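Local coordinates for protein saframycin Mx1 synthetase B (PDB 3KXW) that belongs to the ANL superfamily of AMP-binding enzymes, with a large AMP-binding region and a smaller C-terminal one, at residues Met205-Pro217 with Gly234-Leu246. Sequence-based numbering, arbitrary orientation.
Sequences MNDETIIFSWLPP and GIQAIMMSPFSFL
W214 and F245 lie in an offset stack. The F245 ring and the five-membered ring of W214 have centroids 4.0 Å apart and planes only 12° apart. F245 CD2 sits over the centre of the indole, while L215 CD2 lies against the opposite face. W214 has CG between its own backbone N and carbonyl carbon (chi1 54°), which turns the indole to meet the helix beginning at P242. W252 meets W214 edge-to-face and lies at about 85° to F245. M240 CG and CE both pack on W214 CB, each at 3.7 Å. P242 CG comes within 3.2 Å of W214 O. One water donates to both L215 O and M240 O, linking the two segments.

Strands 210-213 and 236-239 run parallel and are joined by helix 220-233, a beta-alpha-beta unit. I211 N bonds to Q236 O, I238 N to I211 O at 2.8 Å, S213 N to I238 O, and M240 N to S213 O. I238 O also lies over a face of the F212 ring. I238 CG2 is 3.7 Å from F212 CD1.

At the start of the pair, I235 packs against the type I turn N206-T209. Its CD1 is 3.1 Å from N206 O, and its CG2 packs on T209 CG2 at 3.7 Å. A water donates to T209 O and accepts from Q236 N. Nearby, M205 touches the bound 5'-O-[(S)-(dodecanoyloxy)(hydroxy)phosphoryl]adenosine.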
HETATM    1  N   MSE A 205      -9.808  16.102   9.106  1.00 17.08           N
HETATM    2  CA  MSE A 205      -8.751  17.005   8.661  1.00 17.69           C
HETATM    3  C   MSE A 205      -9.201  18.448   8.785  1.00 19.74           C
HETATM    4  O   MSE A 205     -10.385  18.736   8.684  1.00 20.11           O
HETATM    5  CB  MSE A 205      -8.384  16.712   7.205  1.00 17.92           C
HETATM    6  CG  MSE A 205      -7.851  15.311   7.049  1.00 18.17           C
HETATM    7 SE   MSE A 205      -6.904  15.016   5.376  1.00 29.13          SE
HETATM    8  CE  MSE A 205      -6.588  13.120   5.645  1.00 16.92           C
ATOM      9  N   ASN A 206      -8.247  19.335   8.994  1.00 19.05           N
ATOM     10  CA  ASN A 206      -8.532  20.760   9.130  1.00 22.63           C
ATOM     11  C   ASN A 206      -7.269  21.493   8.739  1.00 26.34           C
ATOM     12  O   ASN A 206      -6.353  20.879   8.184  1.00 23.02           O
ATOM     13  CB  ASN A 206      -8.989  21.112  10.557  1.00 21.45           C
ATOM     14  CG  ASN A 206      -7.960  20.750  11.624  1.00 22.95           C
ATOM     15  OD1 ASN A 206      -6.768  20.971  11.468  1.00 22.17           O
ATOM     16  ND2 ASN A 206      -8.441  20.208  12.737  1.00 25.91           N
ATOM     17  N   ASP A 207      -7.180  22.789   9.016  1.00 27.77           N
ATOM     18  CA  ASP A 207      -6.019  23.524   8.514  1.00 29.81           C
ATOM     19  C   ASP A 207      -4.829  23.537   9.484  1.00 27.47           C
ATOM     20  O   ASP A 207      -3.834  24.225   9.272  1.00 31.46           O
ATOM     21  CB  ASP A 207      -6.420  24.922   7.999  1.00 35.49           C
ATOM     22  CG  ASP A 207      -7.046  25.764   9.064  1.00 37.83           C
ATOM     23  OD1 ASP A 207      -6.754  25.472  10.240  1.00 35.43           O
ATOM     24  OD2 ASP A 207      -7.822  26.704   8.741  1.00 38.76           O
ATOM     25  N   GLU A 208      -4.915  22.744  10.542  1.00 26.50           N
ATOM     26  CA  GLU A 208      -3.724  22.409  11.306  1.00 24.10           C
ATOM     27  C   GLU A 208      -3.097  21.108  10.754  1.00 21.68           C
ATOM     28  O   GLU A 208      -1.951  20.773  11.066  1.00 18.47           O
ATOM     29  CB  GLU A 208      -4.106  22.234  12.768  1.00 26.84           C
ATOM     30  CG  GLU A 208      -2.957  22.277  13.739  1.00 28.97           C
ATOM     31  CD  GLU A 208      -3.440  22.175  15.180  1.00 31.37           C
ATOM     32  OE1 GLU A 208      -4.494  22.795  15.517  1.00 31.40           O
ATOM     33  OE2 GLU A 208      -2.774  21.468  15.965  1.00 31.62           O
ATOM     34  N   THR A 209      -3.849  20.387   9.929  1.00 17.59           N
ATOM     35  CA  THR A 209      -3.436  19.031   9.541  1.00 17.86           C
ATOM     36  C   THR A 209      -2.134  19.042   8.759  1.00 16.23           C
ATOM     37  O   THR A 209      -1.956  19.857   7.848  1.00 17.08           O
ATOM     38  CB  THR A 209      -4.513  18.339   8.681  1.00 17.65           C
ATOM     39  OG1 THR A 209      -5.728  18.209   9.437  1.00 18.64           O
ATOM     40  CG2 THR A 209      -4.030  16.962   8.218  1.00 16.26           C
ATOM     41  N   ILE A 210      -1.217  18.145   9.109  1.00 14.63           N
ATOM     42  CA  ILE A 210      -0.027  17.927   8.304  1.00 13.81           C
ATOM     43  C   ILE A 210       0.152  16.422   8.115  1.00 14.47           C
ATOM     44  O   ILE A 210       0.165  15.661   9.067  1.00 12.59           O
ATOM     45  CB  ILE A 210       1.214  18.546   8.959  1.00 15.35           C
ATOM     46  CG1 ILE A 210       1.047  20.079   9.004  1.00 15.81           C
ATOM     47  CG2 ILE A 210       2.490  18.157   8.201  1.00 14.66           C
ATOM     48  CD1 ILE A 210       2.236  20.801   9.592  1.00 17.27           C
ATOM     49  N   ILE A 211       0.271  15.981   6.875  1.00 14.77           N
ATOM     50  CA  ILE A 211       0.425  14.554   6.671  1.00 13.06           C
ATOM     51  C   ILE A 211       1.879  14.196   6.428  1.00 14.82           C
ATOM     52  O   ILE A 211       2.563  14.861   5.648  1.00 16.81           O
ATOM     53  CB  ILE A 211      -0.449  14.076   5.496  1.00 15.16           C
ATOM     54  CG1 ILE A 211      -1.934  14.341   5.804  1.00 15.76           C
ATOM     55  CG2 ILE A 211      -0.159  12.609   5.172  1.00 17.54           C
ATOM     56  CD1 ILE A 211      -2.882  13.996   4.638  1.00 20.08           C
ATOM     57  N   PHE A 212       2.369  13.159   7.091  1.00 12.97           N
ATOM     58  CA  PHE A 212       3.679  12.628   6.725  1.00 12.88           C
ATOM     59  C   PHE A 212       3.505  11.242   6.107  1.00 13.37           C
ATOM     60  O   PHE A 212       2.673  10.461   6.567  1.00 12.98           O
ATOM     61  CB  PHE A 212       4.649  12.558   7.909  1.00 12.54           C
ATOM     62  CG  PHE A 212       6.006  12.129   7.497  1.00 13.52           C
ATOM     63  CD1 PHE A 212       6.937  13.076   7.073  1.00 13.51           C
ATOM     64  CD2 PHE A 212       6.320  10.775   7.372  1.00 13.19           C
ATOM     65  CE1 PHE A 212       8.181  12.674   6.612  1.00 14.96           C
ATOM     66  CE2 PHE A 212       7.556  10.384   6.904  1.00 14.01           C
ATOM     67  CZ  PHE A 212       8.495  11.333   6.517  1.00 15.15           C
ATOM     68  N   SER A 213       4.266  10.938   5.070  1.00 12.25           N
ATOM     69  CA  SER A 213       4.186   9.609   4.497  1.00 12.54           C
ATOM     70  C   SER A 213       5.502   9.105   3.958  1.00 12.00           C
ATOM     71  O   SER A 213       6.197   9.837   3.269  1.00 13.43           O
ATOM     72  CB  SER A 213       3.145   9.586   3.389  1.00 12.46           C
ATOM     73  OG  SER A 213       2.985   8.273   2.869  1.00 13.13           O
ATOM     74  N   TRP A 214       5.842   7.855   4.262  1.00 11.75           N
ATOM     75  CA  TRP A 214       6.916   7.166   3.522  1.00 14.30           C
ATOM     76  C   TRP A 214       6.335   6.112   2.584  1.00 13.41           C
ATOM     77  O   TRP A 214       7.090   5.376   1.947  1.00 11.59           O
ATOM     78  CB  TRP A 214       7.924   6.478   4.468  1.00 12.75           C
ATOM     79  CG  TRP A 214       7.256   5.530   5.455  1.00 12.96           C
ATOM     80  CD1 TRP A 214       6.895   5.821   6.731  1.00 12.68           C
ATOM     81  CD2 TRP A 214       6.879   4.161   5.233  1.00 12.91           C
ATOM     82  NE1 TRP A 214       6.301   4.724   7.324  1.00 12.67           N
ATOM     83  CE2 TRP A 214       6.282   3.693   6.422  1.00 13.02           C
ATOM     84  CE3 TRP A 214       6.989   3.286   4.148  1.00 13.13           C
ATOM     85  CZ2 TRP A 214       5.783   2.402   6.557  1.00 14.33           C
ATOM     86  CZ3 TRP A 214       6.503   1.985   4.286  1.00 14.14           C
ATOM     87  CH2 TRP A 214       5.900   1.556   5.480  1.00 13.86           C
ATOM     88  N   LEU A 215       5.009   6.034   2.508  1.00 13.10           N
ATOM     89  CA  LEU A 215       4.332   4.924   1.809  1.00 14.11           C
ATOM     90  C   LEU A 215       4.554   4.905   0.308  1.00 14.28           C
ATOM     91  O   LEU A 215       4.672   5.945  -0.322  1.00 15.27           O
ATOM     92  CB  LEU A 215       2.831   4.921   2.106  1.00 14.08           C
ATOM     93  CG  LEU A 215       2.387   4.801   3.566  1.00 14.35           C
ATOM     94  CD1 LEU A 215       0.854   4.866   3.660  1.00 13.48           C
ATOM     95  CD2 LEU A 215       2.945   3.521   4.249  1.00 14.33           C
ATOM     96  N   PRO A 216       4.628   3.701  -0.275  1.00 16.06           N
ATOM     97  CA  PRO A 216       4.812   3.601  -1.727  1.00 18.26           C
ATOM     98  C   PRO A 216       3.746   4.438  -2.457  1.00 16.31           C
ATOM     99  O   PRO A 216       2.564   4.198  -2.232  1.00 16.50           O
ATOM    100  CB  PRO A 216       4.560   2.113  -2.025  1.00 19.64           C
ATOM    101  CG  PRO A 216       4.751   1.397  -0.728  1.00 19.99           C
ATOM    102  CD  PRO A 216       4.592   2.395   0.407  1.00 15.98           C
ATOM    103  N   PRO A 217       4.151   5.384  -3.315  1.00 17.35           N
ATOM    104  CA  PRO A 217       3.158   6.147  -4.082  1.00 18.10           C
ATOM    105  C   PRO A 217       2.546   5.286  -5.203  1.00 20.99           C
ATOM    106  O   PRO A 217       1.660   5.766  -5.896  1.00 24.36           O
ATOM    107  CB  PRO A 217       3.969   7.304  -4.702  1.00 19.71           C
ATOM    108  CG  PRO A 217       5.396   7.003  -4.486  1.00 19.57           C
ATOM    109  CD  PRO A 217       5.537   5.753  -3.641  1.00 18.14           C
ATOM    110  N   GLY A 234      -5.934  21.101   0.535  1.00 14.26           N
ATOM    111  CA  GLY A 234      -5.161  22.290   0.888  1.00 16.34           C
ATOM    112  C   GLY A 234      -4.171  22.088   2.030  1.00 17.00           C
ATOM    113  O   GLY A 234      -3.816  23.028   2.750  1.00 17.15           O
ATOM    114  N   ILE A 235      -3.718  20.848   2.184  1.00 15.27           N
ATOM    115  CA  ILE A 235      -2.974  20.415   3.364  1.00 15.56           C
ATOM    116  C   ILE A 235      -1.593  19.961   2.978  1.00 15.09           C
ATOM    117  O   ILE A 235      -1.425  19.298   1.946  1.00 14.10           O
ATOM    118  CB  ILE A 235      -3.645  19.165   3.985  1.00 16.57           C
ATOM    119  CG1 ILE A 235      -5.018  19.510   4.553  1.00 20.87           C
ATOM    120  CG2 ILE A 235      -2.738  18.515   5.063  1.00 18.39           C
ATOM    121  CD1 ILE A 235      -5.026  20.700   5.413  1.00 20.08           C
ATOM    122  N   GLN A 236      -0.598  20.257   3.803  1.00 14.20           N
ATOM    123  CA  GLN A 236       0.770  19.843   3.461  1.00 15.24           C
ATOM    124  C   GLN A 236       0.954  18.322   3.466  1.00 15.87           C
ATOM    125  O   GLN A 236       0.467  17.633   4.371  1.00 14.21           O
ATOM    126  CB  GLN A 236       1.784  20.457   4.419  1.00 15.98           C
ATOM    127  CG  GLN A 236       2.086  21.929   4.189  1.00 15.99           C
ATOM    128  CD  GLN A 236       3.310  22.357   4.965  1.00 20.86           C
ATOM    129  OE1 GLN A 236       3.210  22.962   6.039  1.00 21.57           O
ATOM    130  NE2 GLN A 236       4.473  22.044   4.426  1.00 17.44           N
ATOM    131  N   ALA A 237       1.655  17.809   2.452  1.00 14.55           N
ATOM    132  CA  ALA A 237       2.083  16.414   2.421  1.00 14.71           C
ATOM    133  C   ALA A 237       3.603  16.418   2.545  1.00 15.03           C
ATOM    134  O   ALA A 237       4.294  17.055   1.735  1.00 18.24           O
ATOM    135  CB  ALA A 237       1.644  15.743   1.097  1.00 14.40           C
ATOM    136  N   ILE A 238       4.136  15.762   3.571  1.00 13.20           N
ATOM    137  CA  ILE A 238       5.586  15.697   3.735  1.00 13.96           C
ATOM    138  C   ILE A 238       6.011  14.255   3.573  1.00 14.25           C
ATOM    139  O   ILE A 238       5.452  13.382   4.237  1.00 15.33           O
ATOM    140  CB  ILE A 238       6.037  16.159   5.165  1.00 14.63           C
ATOM    141  CG1 ILE A 238       5.375  17.487   5.541  1.00 18.57           C
ATOM    142  CG2 ILE A 238       7.584  16.198   5.258  1.00 14.87           C
ATOM    143  CD1 ILE A 238       5.858  18.632   4.811  1.00 20.54           C
HETATM  144  N   MSE A 239       6.978  13.986   2.695  1.00 13.54           N
HETATM  145  CA  MSE A 239       7.205  12.606   2.273  1.00 15.33           C
HETATM  146  C   MSE A 239       8.674  12.177   2.182  1.00 14.51           C
HETATM  147  O   MSE A 239       9.568  12.989   1.996  1.00 15.85           O
HETATM  148  CB  MSE A 239       6.550  12.372   0.910  1.00 12.38           C
HETATM  149  CG  MSE A 239       5.033  12.515   0.922  1.00 18.21           C
HETATM  150 SE   MSE A 239       4.430  12.829  -0.929  1.00 33.87          SE
HETATM  151  CE  MSE A 239       5.069  14.695  -1.109  1.00 20.06           C
HETATM  152  N   MSE A 240       8.889  10.877   2.302  1.00 14.29           N
HETATM  153  CA  MSE A 240      10.152  10.282   1.918  1.00 14.36           C
HETATM  154  C   MSE A 240       9.851   8.935   1.268  1.00 14.95           C
HETATM  155  O   MSE A 240       8.688   8.488   1.234  1.00 14.55           O
HETATM  156  CB  MSE A 240      11.053  10.091   3.136  1.00 15.02           C
HETATM  157  CG  MSE A 240      10.554   9.039   4.111  1.00 15.24           C
HETATM  158 SE   MSE A 240      11.723   8.938   5.690  1.00 27.92          SE
HETATM  159  CE  MSE A 240      10.721   7.586   6.676  1.00 15.84           C
ATOM    160  N   SER A 241      10.887   8.274   0.768  1.00 14.55           N
ATOM    161  CA  SER A 241      10.694   6.993   0.093  1.00 15.50           C
ATOM    162  C   SER A 241      10.599   5.809   1.063  1.00 14.75           C
ATOM    163  O   SER A 241      11.109   5.862   2.175  1.00 15.71           O
ATOM    164  CB  SER A 241      11.841   6.742  -0.879  1.00 15.76           C
ATOM    165  OG  SER A 241      13.041   6.509  -0.162  1.00 16.49           O
ATOM    166  N   PRO A 242       9.977   4.718   0.627  1.00 14.54           N
ATOM    167  CA  PRO A 242       9.945   3.541   1.498  1.00 15.20           C
ATOM    168  C   PRO A 242      11.351   3.034   1.769  1.00 16.90           C
ATOM    169  O   PRO A 242      11.608   2.527   2.864  1.00 15.88           O
ATOM    170  CB  PRO A 242       9.154   2.516   0.675  1.00 15.91           C
ATOM    171  CG  PRO A 242       8.294   3.342  -0.196  1.00 17.21           C
ATOM    172  CD  PRO A 242       9.161   4.520  -0.583  1.00 14.84           C
ATOM    173  N   PHE A 243      12.248   3.173   0.789  1.00 16.31           N
ATOM    174  CA  PHE A 243      13.649   2.782   0.998  1.00 18.02           C
ATOM    175  C   PHE A 243      14.241   3.492   2.227  1.00 18.38           C
ATOM    176  O   PHE A 243      14.912   2.878   3.057  1.00 19.31           O
ATOM    177  CB  PHE A 243      14.473   3.081  -0.267  1.00 21.44           C
ATOM    178  CG  PHE A 243      15.953   2.854  -0.100  1.00 23.21           C
ATOM    179  CD1 PHE A 243      16.498   1.593  -0.268  1.00 27.50           C
ATOM    180  CD2 PHE A 243      16.792   3.902   0.238  1.00 22.68           C
ATOM    181  CE1 PHE A 243      17.877   1.377  -0.107  1.00 26.07           C
ATOM    182  CE2 PHE A 243      18.164   3.695   0.392  1.00 24.68           C
ATOM    183  CZ  PHE A 243      18.699   2.432   0.223  1.00 26.45           C
ATOM    184  N   SER A 244      13.973   4.785   2.348  1.00 17.02           N
ATOM    185  CA  SER A 244      14.464   5.577   3.478  1.00 18.92           C
ATOM    186  C   SER A 244      13.918   5.049   4.797  1.00 17.93           C
ATOM    187  O   SER A 244      14.639   4.936   5.792  1.00 17.52           O
ATOM    188  CB  SER A 244      14.096   7.061   3.291  1.00 18.62           C
ATOM    189  OG  SER A 244      14.896   7.623   2.266  1.00 21.51           O
ATOM    190  N   PHE A 245      12.632   4.721   4.802  1.00 15.43           N
ATOM    191  CA  PHE A 245      12.033   4.149   5.999  1.00 16.21           C
ATOM    192  C   PHE A 245      12.697   2.820   6.408  1.00 16.73           C
ATOM    193  O   PHE A 245      13.077   2.633   7.569  1.00 17.53           O
ATOM    194  CB  PHE A 245      10.533   3.917   5.807  1.00 14.47           C
ATOM    195  CG  PHE A 245       9.919   3.175   6.941  1.00 14.06           C
ATOM    196  CD1 PHE A 245       9.964   3.707   8.219  1.00 14.71           C
ATOM    197  CD2 PHE A 245       9.365   1.924   6.754  1.00 14.00           C
ATOM    198  CE1 PHE A 245       9.446   3.009   9.297  1.00 14.42           C
ATOM    199  CE2 PHE A 245       8.827   1.229   7.819  1.00 14.05           C
ATOM    200  CZ  PHE A 245       8.874   1.768   9.092  1.00 14.24           C
ATOM    201  N   LEU A 246      12.827   1.905   5.455  1.00 15.79           N
ATOM    202  CA  LEU A 246      13.372   0.580   5.753  1.00 17.79           C
ATOM    203  C   LEU A 246      14.813   0.639   6.202  1.00 19.00           C
ATOM    204  O   LEU A 246      15.209  -0.066   7.125  1.00 20.66           O
ATOM    205  CB  LEU A 246      13.185  -0.372   4.570  1.00 18.17           C
ATOM    206  CG  LEU A 246      11.731  -0.786   4.292  1.00 18.66           C
ATOM    207  CD1 LEU A 246      11.701  -1.822   3.201  1.00 21.96           C
ATOM    208  CD2 LEU A 246      11.044  -1.355   5.523  1.00 17.53           C
TER
HETATM  209  O   HOH W   1      -3.274  23.849   5.928  1.00 26.84           O
HETATM  210  O   HOH W   2      -1.130  21.817   6.195  1.00 16.63           O
HETATM  211  O   HOH W   3       6.895   7.717  -0.814  1.00 17.42           O